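Local coordinates for protein acyl-coenzyme A oxidase 1 (Yarrowia lipolytica, PDB 5Y9D) that oxidises acyl-CoA to trans-2-enoyl-CoA with FAD as cofactor, reducing oxygen to hydrogen peroxide in peroxisomal fatty acid beta-oxidation, at residues Phe26-Pro29 with Pro30-Ala34. Sequence-based numbering, arbitrary orientation.
Sequences FTDP and PVEMA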
loop_
_atom_site.group_PDB
_atom_site.type_symbol
_atom_site.label_atom_id
_atom_site.label_comp_id
_atom_site.label_asym_id
_atom_site.label_seq_id
_atom_site.Cartn_x
_atom_site.Cartn_y
_atom_site.Cartn_z
ATOM N N PHE A 26 -23.836 18.768 7.852
ATOM C CA PHE A 26 -22.704 19.424 8.480
ATOM C C PHE A 26 -22.730 19.311 10.002
ATOM O O PHE A 26 -21.701 19.065 10.607
ATOM C CB PHE A 26 -22.669 20.892 8.069
ATOM C CG PHE A 26 -21.389 21.586 8.414
ATOM C CD1 PHE A 26 -20.200 21.225 7.779
ATOM C CD2 PHE A 26 -21.369 22.596 9.379
ATOM C CE1 PHE A 26 -19.017 21.859 8.099
ATOM C CE2 PHE A 26 -20.191 23.234 9.701
ATOM C CZ PHE A 26 -19.011 22.865 9.056
ATOM N N THR A 27 -23.911 19.436 10.603
ATOM C CA THR A 27 -24.047 19.514 12.050
ATOM C C THR A 27 -24.405 18.185 12.703
ATOM O O THR A 27 -24.419 18.058 13.916
ATOM C CB THR A 27 -25.134 20.562 12.428
ATOM O OG1 THR A 27 -26.405 20.191 11.843
ATOM C CG2 THR A 27 -24.707 21.984 11.938
ATOM N N ASP A 28 -24.708 17.183 11.899
ATOM C CA ASP A 28 -25.095 15.882 12.415
ATOM C C ASP A 28 -23.988 15.085 13.105
ATOM O O ASP A 28 -24.256 14.424 14.090
ATOM C CB ASP A 28 -25.689 15.040 11.286
ATOM C CG ASP A 28 -26.583 13.947 11.802
ATOM O OD1 ASP A 28 -27.559 14.254 12.525
ATOM O OD2 ASP A 28 -26.289 12.781 11.497
ATOM N N PRO A 29 -22.745 15.128 12.587
ATOM C CA PRO A 29 -21.762 14.189 13.127
ATOM C C PRO A 29 -21.524 14.207 14.634
ATOM O O PRO A 29 -21.402 13.143 15.250
ATOM C CB PRO A 29 -20.497 14.554 12.373
ATOM C CG PRO A 29 -20.986 15.027 11.039
ATOM C CD PRO A 29 -22.256 15.780 11.354
ATOM N N PRO A 30 -21.466 15.387 15.247
ATOM C CA PRO A 30 -21.137 15.303 16.676
ATOM C C PRO A 30 -22.309 14.810 17.492
ATOM O O PRO A 30 -22.134 14.203 18.569
ATOM C CB PRO A 30 -20.750 16.727 17.053
ATOM C CG PRO A 30 -21.360 17.580 16.005
ATOM C CD PRO A 30 -21.436 16.766 14.745
ATOM N N VAL A 31 -23.501 15.043 16.967
ATOM C CA VAL A 31 -24.696 14.550 17.628
ATOM C C VAL A 31 -24.681 13.041 17.540
ATOM O O VAL A 31 -24.901 12.369 18.539
ATOM C CB VAL A 31 -25.982 15.184 17.034
ATOM C CG1 VAL A 31 -27.221 14.534 17.617
ATOM C CG2 VAL A 31 -25.977 16.697 17.286
ATOM N N GLU A 32 -24.360 12.517 16.363
ATOM C CA GLU A 32 -24.215 11.063 16.195
ATOM C C GLU A 32 -23.118 10.446 17.022
ATOM O O GLU A 32 -23.304 9.370 17.569
ATOM C CB GLU A 32 -24.008 10.687 14.733
ATOM C CG GLU A 32 -25.300 10.762 13.920
ATOM C CD GLU A 32 -26.402 9.868 14.475
ATOM O OE1 GLU A 32 -26.106 8.721 14.919
ATOM O OE2 GLU A 32 -27.572 10.322 14.473
ATOM N N MET A 33 -21.974 11.113 17.113
ATOM C CA MET A 33 -20.870 10.588 17.903
ATOM C C MET A 33 -21.201 10.526 19.390
ATOM O O MET A 33 -20.791 9.603 20.070
ATOM C CB MET A 33 -19.591 11.389 17.659
ATOM C CG MET A 33 -18.353 10.862 18.407
ATOM S SD MET A 33 -17.669 9.279 17.833
ATOM C CE MET A 33 -17.101 9.756 16.201
ATOM N N ALA A 34 -21.944 11.494 19.900
ATOM C CA ALA A 34 -22.339 11.501 21.313
ATOM C C ALA A 34 -23.284 10.330 21.598
ATOM O O ALA A 34 -23.204 9.707 22.662
ATOM C CB ALA A 34 -22.987 12.839 21.693
#
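Asp28 and Glu32, one helical turn apart, bring their carboxylates together on the same flank of the chain. Asp28 OD2 lies 3.3 Å from Glu32 CG and 4.1 Å from Glu32 OE2, and the two carboxylate planes are turned 37° against each other. Different first torsions bring them together: CG of Asp28 stands anti to its own nitrogen (chi1 -157°), whereas CG of Glu32 is anti to its carbonyl carbon and beside the nitrogen, and a bend at chi2 folds the longer chain. Arg338 probably offsets the like charges: its NE forms a salt bridge with Asp28 OD2 and its NH2 another with Glu32 OE2. The remaining oxygens also have partners, Thr23 for Asp28 OD1 and Lys350 for Glu32 OE1, so the pair is probably stabilised as anions. In the backbone that carries them, the geometry identifies the opening turn of helix 28-38, near the N-terminal end of the modelled chain. Glu32 N donates to Asp28 O at 3.0 Å, with an N-H...O angle of 170°, and Met33 N to Pro29 O at 2.8 Å. Both bonds have the i to i+4 spacing of an alpha-helix. Consecutive prolines suit this first turn, where their nitrogens, which carry no hydrogen, are not required as donors. Their rings lie side by side and point the same way, with Pro29 CB 3.4 Å from Pro30 CD. Pro30 CD also rests 3.4 Å from Thr27 O, bringing the second ring against the carbonyl that precedes Asp28. Pro29 packs on Tyr666 of helix 665-676, and Pro30 touches Asn664 in the loop just before it, joining this N-terminal helix to the C-terminal part of the same subunit.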